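Local coordinates for Myo-inositol 2-dehydrogenase (Lactobacillus plantarum WCFS1, PDB 3CEA), which probably catalyses the NAD-dependent oxidation of myo-inositol at its 2-hydroxyl, as a Rossmann-fold oxidoreductase of the GFO/IDH/MocA type, at residues N123-S128 and N307-G312; D65-E70 and I89-A94; G249-L254 and E267-N272. All blocks are in the same frame, centred on the assembly; numbering follows the deposited sequence. Where two conformers were deposited one is given.

Interaction 1: N123-S128 and N307-G312; sequences NQIFQS and NNVIVG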
ATOM      1  N   ASN A 123      -4.745 -17.823  45.806  1.00 49.88           N
ATOM      2  CA  ASN A 123      -5.027 -19.119  45.192  0.50 49.80           C
ATOM      3  C   ASN A 123      -6.040 -19.013  44.052  1.00 49.61           C
ATOM      4  O   ASN A 123      -6.237 -19.965  43.292  1.00 49.90           O
ATOM      5  CB  ASN A 123      -5.519 -20.114  46.249  0.50 49.92           C
ATOM      6  CG  ASN A 123      -4.508 -20.337  47.370  0.50 50.35           C
ATOM      7  OD1 ASN A 123      -3.445 -19.712  47.405  0.50 50.18           O
ATOM      8  ND2 ASN A 123      -4.841 -21.234  48.291  0.50 50.37           N
ATOM      9  N   GLN A 124      -6.681 -17.850  43.941  1.00 48.85           N
ATOM     10  CA  GLN A 124      -7.664 -17.590  42.893  1.00 47.93           C
ATOM     11  C   GLN A 124      -7.078 -16.683  41.823  1.00 47.53           C
ATOM     12  O   GLN A 124      -6.504 -15.632  42.128  1.00 47.80           O
ATOM     13  CB  GLN A 124      -8.930 -16.960  43.480  1.00 47.85           C
ATOM     14  CG  GLN A 124      -9.815 -17.937  44.242  1.00 46.81           C
ATOM     15  CD  GLN A 124     -10.758 -17.245  45.206  1.00 45.58           C
ATOM     16  OE1 GLN A 124     -10.715 -17.489  46.410  1.00 44.78           O
ATOM     17  NE2 GLN A 124     -11.614 -16.373  44.683  1.00 45.06           N
ATOM     18  N   ILE A 125      -7.231 -17.095  40.571  1.00 46.71           N
ATOM     19  CA  ILE A 125      -6.712 -16.336  39.440  1.00 45.85           C
ATOM     20  C   ILE A 125      -7.610 -15.134  39.153  1.00 45.45           C
ATOM     21  O   ILE A 125      -8.836 -15.265  39.097  1.00 45.25           O
ATOM     22  CB  ILE A 125      -6.582 -17.223  38.162  1.00 45.74           C
ATOM     23  CG1 ILE A 125      -5.842 -18.539  38.463  1.00 44.93           C
ATOM     24  CG2 ILE A 125      -5.930 -16.450  37.009  1.00 45.20           C
ATOM     25  CD1 ILE A 125      -4.421 -18.391  39.011  1.00 43.72           C
ATOM     26  N   PHE A 126      -6.990 -13.964  39.008  1.00 45.00           N
ATOM     27  CA  PHE A 126      -7.666 -12.797  38.452  1.00 44.59           C
ATOM     28  C   PHE A 126      -6.963 -12.342  37.179  1.00 44.67           C
ATOM     29  O   PHE A 126      -5.735 -12.265  37.133  1.00 44.48           O
ATOM     30  CB  PHE A 126      -7.746 -11.641  39.455  1.00 44.20           C
ATOM     31  CG  PHE A 126      -8.345 -10.386  38.874  1.00 43.39           C
ATOM     32  CD1 PHE A 126      -9.724 -10.200  38.855  1.00 43.26           C
ATOM     33  CD2 PHE A 126      -7.532  -9.401  38.317  1.00 42.71           C
ATOM     34  CE1 PHE A 126     -10.284  -9.047  38.303  1.00 41.85           C
ATOM     35  CE2 PHE A 126      -8.084  -8.247  37.761  1.00 42.15           C
ATOM     36  CZ  PHE A 126      -9.462  -8.073  37.756  1.00 41.55           C
ATOM     37  N   GLN A 127      -7.752 -12.022  36.157  1.00 44.86           N
ATOM     38  CA  GLN A 127      -7.211 -11.603  34.872  1.00 44.87           C
ATOM     39  C   GLN A 127      -8.015 -10.461  34.256  1.00 44.61           C
ATOM     40  O   GLN A 127      -9.245 -10.526  34.185  1.00 44.36           O
ATOM     41  CB  GLN A 127      -7.154 -12.796  33.917  1.00 45.07           C
ATOM     42  CG  GLN A 127      -6.323 -12.573  32.667  1.00 45.96           C
ATOM     43  CD  GLN A 127      -5.929 -13.869  31.993  1.00 47.75           C
ATOM     44  OE1 GLN A 127      -5.449 -14.802  32.641  1.00 48.71           O
ATOM     45  NE2 GLN A 127      -6.123 -13.933  30.679  1.00 48.20           N
ATOM     46  N   SER A 128      -7.297  -9.421  33.823  1.00 44.62           N
ATOM     47  CA  SER A 128      -7.897  -8.270  33.150  0.50 44.79           C
ATOM     48  C   SER A 128      -8.094  -8.555  31.657  1.00 44.78           C
ATOM     49  O   SER A 128      -7.787  -9.652  31.180  1.00 44.82           O
ATOM     50  CB  SER A 128      -7.041  -7.015  33.360  0.50 44.79           C
ATOM     51  OG  SER A 128      -5.810  -7.103  32.661  0.50 45.59           O
ATOM     52  N   ASN A 307      -6.375 -21.753  30.759  1.00 44.02           N
ATOM     53  CA  ASN A 307      -5.121 -22.459  31.030  1.00 44.13           C
ATOM     54  C   ASN A 307      -4.520 -22.043  32.371  1.00 44.37           C
ATOM     55  O   ASN A 307      -4.034 -22.885  33.129  1.00 44.37           O
ATOM     56  CB  ASN A 307      -4.102 -22.215  29.910  1.00 44.09           C
ATOM     57  CG  ASN A 307      -4.552 -22.769  28.564  1.00 44.71           C
ATOM     58  OD1 ASN A 307      -5.260 -23.776  28.491  1.00 43.44           O
ATOM     59  ND2 ASN A 307      -4.132 -22.108  27.487  1.00 43.49           N
ATOM     60  N   ASN A 308      -4.564 -20.741  32.652  1.00 44.57           N
ATOM     61  CA  ASN A 308      -4.046 -20.187  33.903  1.00 44.63           C
ATOM     62  C   ASN A 308      -4.748 -20.742  35.137  1.00 44.68           C
ATOM     63  O   ASN A 308      -4.094 -21.056  36.132  1.00 44.70           O
ATOM     64  CB  ASN A 308      -4.109 -18.654  33.891  1.00 44.64           C
ATOM     65  CG  ASN A 308      -2.989 -18.023  33.076  1.00 44.45           C
ATOM     66  OD1 ASN A 308      -2.077 -18.708  32.611  1.00 44.61           O
ATOM     67  ND2 ASN A 308      -3.060 -16.707  32.898  1.00 43.88           N
ATOM     68  N   VAL A 309      -6.074 -20.864  35.065  1.00 44.63           N
ATOM     69  CA  VAL A 309      -6.860 -21.456  36.153  1.00 44.87           C
ATOM     70  C   VAL A 309      -6.484 -22.931  36.360  1.00 45.30           C
ATOM     71  O   VAL A 309      -6.296 -23.374  37.494  1.00 45.19           O
ATOM     72  CB  VAL A 309      -8.393 -21.312  35.918  1.00 44.79           C
ATOM     73  CG1 VAL A 309      -9.182 -21.972  37.047  1.00 44.00           C
ATOM     74  CG2 VAL A 309      -8.791 -19.845  35.796  1.00 43.95           C
ATOM     75  N   ILE A 310      -6.362 -23.667  35.254  1.00 45.89           N
ATOM     76  CA  ILE A 310      -5.998 -25.089  35.267  1.00 46.10           C
ATOM     77  C   ILE A 310      -4.601 -25.317  35.853  1.00 46.78           C
ATOM     78  O   ILE A 310      -4.438 -26.108  36.784  1.00 47.18           O
ATOM     79  CB  ILE A 310      -6.110 -25.718  33.843  1.00 46.07           C
ATOM     80  CG1 ILE A 310      -7.579 -25.809  33.410  1.00 45.81           C
ATOM     81  CG2 ILE A 310      -5.450 -27.099  33.793  1.00 46.01           C
ATOM     82  CD1 ILE A 310      -7.792 -26.035  31.920  1.00 45.62           C
ATOM     83  N   VAL A 311      -3.608 -24.611  35.314  1.00 47.29           N
ATOM     84  CA  VAL A 311      -2.209 -24.759  35.728  1.00 47.86           C
ATOM     85  C   VAL A 311      -1.933 -24.083  37.079  1.00 48.13           C
ATOM     86  O   VAL A 311      -0.982 -24.445  37.777  1.00 48.45           O
ATOM     87  CB  VAL A 311      -1.235 -24.235  34.628  1.00 48.11           C
ATOM     88  CG1 VAL A 311       0.223 -24.331  35.075  1.00 48.94           C
ATOM     89  CG2 VAL A 311      -1.430 -25.012  33.323  1.00 48.53           C
ATOM     90  N   GLY A 312      -2.771 -23.118  37.450  1.00 48.26           N
ATOM     91  CA  GLY A 312      -2.609 -22.397  38.715  1.00 48.67           C
ATOM     92  C   GLY A 312      -1.527 -21.338  38.621  1.00 49.06           C
ATOM     93  O   GLY A 312      -0.567 -21.345  39.397  1.00 49.23           O
TER

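Interaction 2: D65-E70 and I89-A94; sequences DMIDTE and IYAMNA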
ATOM      1  N   ASP A  65     -27.506 -13.941  42.548  1.00 47.61           N
ATOM      2  CA  ASP A  65     -28.300 -15.165  42.508  1.00 47.14           C
ATOM      3  C   ASP A  65     -27.562 -16.277  41.769  1.00 46.34           C
ATOM      4  O   ASP A  65     -27.554 -17.421  42.217  1.00 46.45           O
ATOM      5  CB  ASP A  65     -29.661 -14.916  41.847  1.00 47.57           C
ATOM      6  CG  ASP A  65     -30.675 -14.296  42.796  1.00 49.04           C
ATOM      7  OD1 ASP A  65     -30.411 -14.236  44.017  1.00 49.51           O
ATOM      8  OD2 ASP A  65     -31.749 -13.874  42.315  1.00 50.86           O
HETATM    9  N   MSE A  66     -26.938 -15.927  40.644  1.00 45.37           N
HETATM   10  CA  MSE A  66     -26.202 -16.891  39.828  1.00 44.11           C
HETATM   11  C   MSE A  66     -24.990 -17.462  40.564  1.00 44.31           C
HETATM   12  O   MSE A  66     -24.774 -18.674  40.564  1.00 44.34           O
HETATM   13  CB  MSE A  66     -25.773 -16.261  38.502  1.00 43.99           C
HETATM   14  CG  MSE A  66     -25.153 -17.246  37.517  1.00 43.39           C
HETATM   15 SE   MSE A  66     -24.724 -16.451  35.795  0.75 42.10          SE
HETATM   16  CE  MSE A  66     -23.318 -15.249  36.364  1.00 43.12           C
ATOM     17  N   ILE A  67     -24.216 -16.582  41.194  1.00 44.34           N
ATOM     18  CA  ILE A  67     -23.002 -16.968  41.918  1.00 44.43           C
ATOM     19  C   ILE A  67     -23.312 -17.856  43.132  1.00 44.75           C
ATOM     20  O   ILE A  67     -22.527 -18.745  43.476  1.00 44.66           O
ATOM     21  CB  ILE A  67     -22.162 -15.717  42.320  1.00 44.32           C
ATOM     22  CG1 ILE A  67     -21.611 -15.027  41.063  1.00 44.25           C
ATOM     23  CG2 ILE A  67     -21.015 -16.093  43.261  1.00 44.26           C
ATOM     24  CD1 ILE A  67     -21.096 -13.610  41.281  1.00 44.22           C
ATOM     25  N   ASP A  68     -24.467 -17.627  43.755  1.00 45.21           N
ATOM     26  CA  ASP A  68     -24.874 -18.371  44.947  1.00 45.67           C
ATOM     27  C   ASP A  68     -25.667 -19.649  44.645  1.00 45.96           C
ATOM     28  O   ASP A  68     -26.029 -20.388  45.566  1.00 46.04           O
ATOM     29  CB  ASP A  68     -25.677 -17.468  45.892  1.00 45.70           C
ATOM     30  CG  ASP A  68     -24.867 -16.287  46.411  1.00 46.22           C
ATOM     31  OD1 ASP A  68     -23.622 -16.392  46.510  1.00 46.23           O
ATOM     32  OD2 ASP A  68     -25.486 -15.247  46.724  1.00 46.25           O
ATOM     33  N   THR A  69     -25.928 -19.909  43.365  1.00 46.26           N
ATOM     34  CA  THR A  69     -26.734 -21.068  42.966  1.00 46.69           C
ATOM     35  C   THR A  69     -25.973 -22.032  42.057  1.00 46.80           C
ATOM     36  O   THR A  69     -26.140 -23.247  42.161  1.00 46.86           O
ATOM     37  CB  THR A  69     -28.052 -20.643  42.269  1.00 46.72           C
ATOM     38  OG1 THR A  69     -28.663 -19.573  42.998  1.00 47.49           O
ATOM     39  CG2 THR A  69     -29.031 -21.809  42.185  1.00 47.39           C
ATOM     40  N   GLU A  70     -25.147 -21.490  41.167  1.00 47.02           N
ATOM     41  CA  GLU A  70     -24.457 -22.305  40.171  1.00 47.14           C
ATOM     42  C   GLU A  70     -23.164 -22.919  40.703  1.00 47.23           C
ATOM     43  O   GLU A  70     -22.443 -22.303  41.493  1.00 46.79           O
ATOM     44  CB  GLU A  70     -24.170 -21.492  38.906  1.00 47.20           C
ATOM     45  CG  GLU A  70     -25.413 -20.994  38.171  1.00 47.52           C
ATOM     46  CD  GLU A  70     -26.191 -22.101  37.473  1.00 47.98           C
ATOM     47  OE1 GLU A  70     -25.570 -22.963  36.815  1.00 47.32           O
ATOM     48  OE2 GLU A  70     -27.434 -22.097  37.576  1.00 48.07           O
ATOM     49  N   ILE A  89     -15.431  -8.406  43.603  1.00 43.75           N
ATOM     50  CA  ILE A  89     -15.372  -8.653  45.048  1.00 43.56           C
ATOM     51  C   ILE A  89     -16.292  -9.810  45.460  1.00 43.81           C
ATOM     52  O   ILE A  89     -15.862 -10.730  46.161  1.00 44.26           O
ATOM     53  CB  ILE A  89     -15.682  -7.367  45.870  1.00 43.49           C
ATOM     54  CG1 ILE A  89     -14.558  -6.337  45.698  1.00 42.52           C
ATOM     55  CG2 ILE A  89     -15.870  -7.693  47.356  1.00 42.83           C
ATOM     56  CD1 ILE A  89     -14.951  -4.908  46.046  1.00 40.59           C
ATOM     57  N   TYR A  90     -17.543  -9.772  45.004  1.00 43.68           N
ATOM     58  CA  TYR A  90     -18.517 -10.811  45.342  1.00 43.55           C
ATOM     59  C   TYR A  90     -18.089 -12.195  44.848  1.00 43.38           C
ATOM     60  O   TYR A  90     -18.211 -13.182  45.575  1.00 43.18           O
ATOM     61  CB  TYR A  90     -19.903 -10.450  44.800  1.00 43.52           C
ATOM     62  CG  TYR A  90     -21.036 -11.160  45.508  1.00 43.31           C
ATOM     63  CD1 TYR A  90     -21.505 -10.703  46.740  1.00 43.18           C
ATOM     64  CD2 TYR A  90     -21.639 -12.287  44.949  1.00 43.64           C
ATOM     65  CE1 TYR A  90     -22.546 -11.353  47.400  1.00 43.97           C
ATOM     66  CE2 TYR A  90     -22.683 -12.945  45.600  1.00 43.52           C
ATOM     67  CZ  TYR A  90     -23.130 -12.471  46.825  1.00 43.61           C
ATOM     68  OH  TYR A  90     -24.158 -13.109  47.477  1.00 42.84           O
ATOM     69  N   ALA A  91     -17.578 -12.249  43.619  1.00 43.47           N
ATOM     70  CA  ALA A  91     -17.131 -13.496  42.998  1.00 43.50           C
ATOM     71  C   ALA A  91     -15.836 -14.031  43.610  1.00 43.65           C
ATOM     72  O   ALA A  91     -15.693 -15.242  43.786  1.00 43.64           O
ATOM     73  CB  ALA A  91     -16.982 -13.318  41.488  1.00 43.36           C
HETATM   74  N   MSE A  92     -14.901 -13.132  43.921  1.00 43.84           N
HETATM   75  CA  MSE A  92     -13.659 -13.498  44.611  1.00 44.09           C
HETATM   76  C   MSE A  92     -13.955 -14.105  45.986  1.00 44.06           C
HETATM   77  O   MSE A  92     -13.357 -15.114  46.366  1.00 44.06           O
HETATM   78  CB  MSE A  92     -12.729 -12.287  44.771  1.00 44.13           C
HETATM   79  CG  MSE A  92     -12.130 -11.726  43.478  1.00 45.21           C
HETATM   80 SE   MSE A  92     -10.758 -12.819  42.611  0.75 48.16          SE
HETATM   81  CE  MSE A  92      -9.590 -13.104  44.067  1.00 46.73           C
ATOM     82  N   ASN A  93     -14.883 -13.487  46.717  1.00 43.92           N
ATOM     83  CA  ASN A  93     -15.290 -13.955  48.044  1.00 43.98           C
ATOM     84  C   ASN A  93     -15.996 -15.309  48.031  1.00 44.24           C
ATOM     85  O   ASN A  93     -16.027 -16.009  49.045  1.00 44.37           O
ATOM     86  CB  ASN A  93     -16.181 -12.916  48.733  1.00 43.87           C
ATOM     87  CG  ASN A  93     -15.399 -11.733  49.270  1.00 43.48           C
ATOM     88  OD1 ASN A  93     -14.237 -11.862  49.660  1.00 44.21           O
ATOM     89  ND2 ASN A  93     -16.039 -10.571  49.302  1.00 42.71           N
ATOM     90  N   ALA A  94     -16.565 -15.666  46.882  1.00 44.25           N
ATOM     91  CA  ALA A  94     -17.245 -16.944  46.717  1.00 44.33           C
ATOM     92  C   ALA A  94     -16.303 -18.034  46.203  1.00 44.61           C
ATOM     93  O   ALA A  94     -16.745 -19.132  45.856  1.00 44.89           O
ATOM     94  CB  ALA A  94     -18.441 -16.787  45.795  1.00 44.41           C
TER

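Interaction 3: G249-L254 and E267-N272; sequences GNQVEL and EHPDLN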
ATOM      1  N   GLY A 249     -13.992   3.006   8.804  1.00 40.84           N
ATOM      2  CA  GLY A 249     -14.172   1.831   9.650  1.00 41.69           C
ATOM      3  C   GLY A 249     -13.591   2.037  11.032  1.00 42.66           C
ATOM      4  O   GLY A 249     -13.532   3.163  11.530  1.00 43.20           O
ATOM      5  N   ASN A 250     -13.175   0.939  11.657  1.00 43.37           N
ATOM      6  CA  ASN A 250     -12.509   0.982  12.952  1.00 43.64           C
ATOM      7  C   ASN A 250     -11.010   1.147  12.746  1.00 43.99           C
ATOM      8  O   ASN A 250     -10.363   0.276  12.165  1.00 44.50           O
ATOM      9  CB  ASN A 250     -12.815  -0.292  13.749  1.00 43.41           C
ATOM     10  CG  ASN A 250     -12.055  -0.369  15.068  1.00 44.46           C
ATOM     11  OD1 ASN A 250     -11.418  -1.379  15.364  1.00 45.99           O
ATOM     12  ND2 ASN A 250     -12.128   0.693  15.868  1.00 45.50           N
ATOM     13  N   GLN A 251     -10.466   2.273  13.205  1.00 43.91           N
ATOM     14  CA  GLN A 251      -9.033   2.535  13.109  1.00 43.41           C
ATOM     15  C   GLN A 251      -8.351   2.231  14.432  1.00 43.44           C
ATOM     16  O   GLN A 251      -8.658   2.853  15.452  1.00 43.35           O
ATOM     17  CB  GLN A 251      -8.769   3.992  12.704  1.00 43.70           C
ATOM     18  CG  GLN A 251      -7.287   4.345  12.490  1.00 41.95           C
ATOM     19  CD  GLN A 251      -6.725   3.829  11.170  1.00 43.14           C
ATOM     20  OE1 GLN A 251      -7.470   3.465  10.256  1.00 40.24           O
ATOM     21  NE2 GLN A 251      -5.398   3.802  11.065  1.00 42.25           N
ATOM     22  N   VAL A 252      -7.439   1.259  14.409  1.00 43.24           N
ATOM     23  CA  VAL A 252      -6.638   0.908  15.576  1.00 43.13           C
ATOM     24  C   VAL A 252      -5.181   0.805  15.139  1.00 43.45           C
ATOM     25  O   VAL A 252      -4.775  -0.138  14.452  1.00 43.55           O
ATOM     26  CB  VAL A 252      -7.123  -0.388  16.281  1.00 43.18           C
ATOM     27  CG1 VAL A 252      -6.209  -0.731  17.443  1.00 43.50           C
ATOM     28  CG2 VAL A 252      -8.549  -0.227  16.794  1.00 43.53           C
ATOM     29  N   GLU A 253      -4.402   1.793  15.558  1.00 43.39           N
ATOM     30  CA  GLU A 253      -3.102   2.053  14.981  1.00 43.50           C
ATOM     31  C   GLU A 253      -2.098   2.346  16.085  1.00 43.00           C
ATOM     32  O   GLU A 253      -2.391   3.102  17.017  1.00 42.87           O
ATOM     33  CB  GLU A 253      -3.224   3.248  14.030  1.00 43.17           C
ATOM     34  CG  GLU A 253      -2.039   3.511  13.114  1.00 44.66           C
ATOM     35  CD  GLU A 253      -2.195   4.814  12.327  1.00 45.04           C
ATOM     36  OE1 GLU A 253      -3.320   5.371  12.287  1.00 49.58           O
ATOM     37  OE2 GLU A 253      -1.191   5.286  11.751  1.00 49.75           O
ATOM     38  N   LEU A 254      -0.925   1.728  15.986  1.00 42.78           N
ATOM     39  CA  LEU A 254       0.184   2.029  16.882  1.00 42.98           C
ATOM     40  C   LEU A 254       1.459   2.270  16.089  1.00 43.44           C
ATOM     41  O   LEU A 254       1.867   1.436  15.275  1.00 43.42           O
ATOM     42  CB  LEU A 254       0.402   0.908  17.904  1.00 42.85           C
ATOM     43  CG  LEU A 254       1.395   1.179  19.044  1.00 42.74           C
ATOM     44  CD1 LEU A 254       0.881   2.253  20.004  1.00 43.07           C
ATOM     45  CD2 LEU A 254       1.705  -0.099  19.809  1.00 42.94           C
ATOM     46  N   GLU A 267      -1.729   0.485  10.167  1.00 42.89           N
ATOM     47  CA  GLU A 267      -1.752   1.787   9.510  1.00 43.77           C
ATOM     48  C   GLU A 267      -3.092   1.979   8.800  1.00 43.94           C
ATOM     49  O   GLU A 267      -3.726   3.030   8.921  1.00 43.82           O
ATOM     50  CB  GLU A 267      -0.593   1.899   8.523  1.00 44.20           C
ATOM     51  CG  GLU A 267      -0.208   3.319   8.159  1.00 46.58           C
ATOM     52  CD  GLU A 267       1.195   3.418   7.584  1.00 49.67           C
ATOM     53  OE1 GLU A 267       1.850   2.372   7.386  1.00 49.49           O
ATOM     54  OE2 GLU A 267       1.646   4.553   7.332  1.00 52.79           O
ATOM     55  N   HIS A 268      -3.507   0.945   8.067  1.00 44.12           N
ATOM     56  CA  HIS A 268      -4.849   0.852   7.497  1.00 43.47           C
ATOM     57  C   HIS A 268      -5.549  -0.377   8.080  1.00 43.18           C
ATOM     58  O   HIS A 268      -4.921  -1.431   8.232  1.00 43.60           O
ATOM     59  CB  HIS A 268      -4.793   0.743   5.968  1.00 43.32           C
ATOM     60  CG  HIS A 268      -4.085   1.879   5.296  1.00 43.99           C
ATOM     61  ND1 HIS A 268      -3.477   1.750   4.066  1.00 45.80           N
ATOM     62  CD2 HIS A 268      -3.880   3.162   5.681  1.00 43.95           C
ATOM     63  CE1 HIS A 268      -2.934   2.904   3.719  1.00 45.42           C
ATOM     64  NE2 HIS A 268      -3.162   3.777   4.684  1.00 45.19           N
ATOM     65  N   PRO A 269      -6.851  -0.258   8.404  1.00 42.53           N
ATOM     66  CA  PRO A 269      -7.545  -1.383   9.024  1.00 42.14           C
ATOM     67  C   PRO A 269      -8.121  -2.350   7.985  1.00 41.94           C
ATOM     68  O   PRO A 269      -9.336  -2.551   7.929  1.00 41.87           O
ATOM     69  CB  PRO A 269      -8.662  -0.699   9.810  1.00 42.09           C
ATOM     70  CG  PRO A 269      -8.965   0.553   9.030  1.00 41.96           C
ATOM     71  CD  PRO A 269      -7.747   0.900   8.209  1.00 41.94           C
ATOM     72  N   ASP A 270      -7.247  -2.945   7.176  1.00 41.85           N
ATOM     73  CA  ASP A 270      -7.673  -3.788   6.055  1.00 42.10           C
ATOM     74  C   ASP A 270      -8.544  -4.961   6.501  1.00 41.80           C
ATOM     75  O   ASP A 270      -8.181  -5.700   7.421  1.00 41.90           O
ATOM     76  CB  ASP A 270      -6.463  -4.298   5.262  1.00 42.32           C
ATOM     77  CG  ASP A 270      -5.579  -3.171   4.730  1.00 43.80           C
ATOM     78  OD1 ASP A 270      -6.089  -2.055   4.457  1.00 39.50           O
ATOM     79  OD2 ASP A 270      -4.359  -3.415   4.586  1.00 45.51           O
ATOM     80  N   LEU A 271      -9.694  -5.108   5.844  1.00 41.15           N
ATOM     81  CA  LEU A 271     -10.638  -6.185   6.123  1.00 40.67           C
ATOM     82  C   LEU A 271     -10.059  -7.554   5.772  1.00 40.67           C
ATOM     83  O   LEU A 271     -10.163  -8.501   6.551  1.00 40.72           O
ATOM     84  CB  LEU A 271     -11.946  -5.953   5.355  1.00 40.26           C
ATOM     85  CG  LEU A 271     -13.046  -7.020   5.411  1.00 40.74           C
ATOM     86  CD1 LEU A 271     -13.665  -7.123   6.802  1.00 41.06           C
ATOM     87  CD2 LEU A 271     -14.117  -6.725   4.369  1.00 40.73           C
ATOM     88  N   ASN A 272      -9.449  -7.645   4.595  1.00 40.45           N
ATOM     89  CA  ASN A 272      -8.915  -8.901   4.094  1.00 40.07           C
ATOM     90  C   ASN A 272      -7.750  -8.662   3.135  1.00 40.05           C
ATOM     91  O   ASN A 272      -7.112  -7.610   3.184  1.00 40.23           O
ATOM     92  CB  ASN A 272     -10.023  -9.727   3.425  1.00 39.91           C
ATOM     93  CG  ASN A 272     -10.815  -8.935   2.389  1.00 38.87           C
ATOM     94  OD1 ASN A 272     -10.303  -8.015   1.751  1.00 39.44           O
ATOM     95  ND2 ASN A 272     -12.074  -9.299   2.220  1.00 39.47           N
TER

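Interaction 1: N123-S128 and N307-G312
Ile125 lies against the last turn of helix 295-311, and most of the apolar contact here is its doing. Its CG1 rests 3.9 Å from Val309 CA, on the helix backbone itself, while CB of Ile125 faces Val309 CG2 at 4.2 Å. The isoleucine sets CG1 beside its own backbone N, anti to the carbonyl carbon (chi1 -50°), and a second bend at chi2 carries CD1 on toward the helix end, where it stands 4.1 Å from Gly312 C. On its other branch, CG2 of Ile125 packs beside Asn308 CB. Gly312 is the first residue to leave the helical conformation and does so with positive phi, a backbone shape that glycine accepts easily.

Strand 126-127, just beyond Ile125, is the outermost strand at one end of the parallel Rossmann sheet, next to strand 97-100, and helix 295-311 comes from much later in the chain to cover this end of the nucleotide-binding fold. Backbone bonds to Val98 and Cys100 hold the strand in the sheet. Gln314, just past the helix, is tied by its side-chain amide to Gln124 O and Phe126 N, so the chain leaving the helix is also fastened to the edge strand.

The polar part of the contact is one amide-to-amide hydrogen bond. Asn308 ND2 gives it to Gln127 OE1 at 3.1 Å, and it is bent, with 139° at the hydrogen. Gln127 reaches across with an extended chain, CG anti to its backbone N; the two side chains meet nearly at right angles, their amide planes 66° apart. The donor also approaches tilted from the plane of the glutamine's carbonyl. Both residues are buried, and Asp304 and Phe305 of the same helix also touch Gln127.

Interaction 2: D65-E70 and I89-A94
Two neighbouring helices of the Rossmann domain, 63-67 and 84-93, meet here by their C-terminal ends, joined along the chain through strand 74-77 of the parallel sheet. Ile67 does the apolar work with both its branches. Its CD1 sits at the edge of the Tyr90 ring, in the ring plane and 3.9 Å from Tyr90 CD2, and also touches Ala91 CB; the other branch, CG2, packs on Ala94 CB at 3.7 Å. Below them Ile75 of strand 74-77 touches both Ile67 and Ala91, so the helix pair closes down on the sheet.

Toward the exposed side the contact turns polar. With CG anti to its backbone N (chi1 -159°), Tyr90 stretches its ring past Ile67, the two side chains running in opposite directions, and brings its hydroxyl to Asp68, the residue following Ile67. A phenylalanine in place of Tyr90 would probably keep the packing on Ile67 but leave the Asp68 carboxylate without this partner and more able to turn. The carboxylate and ring planes stand 55° apart, and Tyr90 OH donates to the syn lone pair of Asp68 OD2 at 2.6 Å.

Interaction 3: G249-L254 and E267-N272
Asn250 and Pro269 meet where strand 251-258 of the C-terminal domain's mixed sheet begins. The strand's neighbour 262-265, outermost within this chain, runs antiparallel to it, and the chain leaving that neighbour passes back alongside as the irregular segment 267-272. Asn250 contributes its backbone: its O lies 3.1 Å from Pro269 CB and close to CG as well, so the proline ring presses on the peptide. Its side chain turns elsewhere, to Ile161 O of strand 153-163. Pro269 itself is the centre of an inverse gamma turn.

Gln251 is the polar link. Its CG is anti to the backbone N, and a bend at chi2 (76°) swings the amide over to the loop. There NE2 donates to Glu267 O at 2.8 Å along a nearly straight bond, 163° at the hydrogen. The oxygen lies in the glutamine's amide plane, but the donor stands above the carbonyl plane of Glu267 instead of on a lone pair. The same NE2 binds Glu253 OE1 at 2.9 Å, meeting that carboxylate from above its plane. With OE1 accepting from His248, the amide is held at both ends, and its OE1 lies 3.3 Å from Pro269 CD.

Two residues on, Glu253 extends its chain toward the loop. Arginines answer both acids, Glu253 pairing through OE1 with Arg264 of the third subunit and through OE2 with Arg157 of its own chain, and Glu267 through OE2 with Arg264 of its own chain; this places the contact at a subunit interface and probably eases the closeness of Glu253 OE2 to Glu267 OE2, 5.3 Å apart. What Glu253 touches is the backbone of Glu267, with Glu253 CG 4.0 Å from Glu267 CA.

Interaction 2 lies within the Rossmann domain, and interaction 1 packs helix 295-311 against the same parallel sheet. Their centres are about 17 Å apart, and they touch: Gln124 NE2 of interaction 1 lies 2.7 Å from Met92 O of interaction 2, probably a hydrogen bond. Along the chain, interaction 2 closes before interaction 1 opens. Interaction 3 is nested within the long loop that interaction 1 closes, yet lies on the opposite side of the chain's centre, about 32 Å from interaction 1 and 39 Å from interaction 2, centre to centre. Helix 295-311 brings the chain back to the nucleotide-binding sheet after the excursion through the mixed sheet, while interaction 3 faces neighbouring subunits.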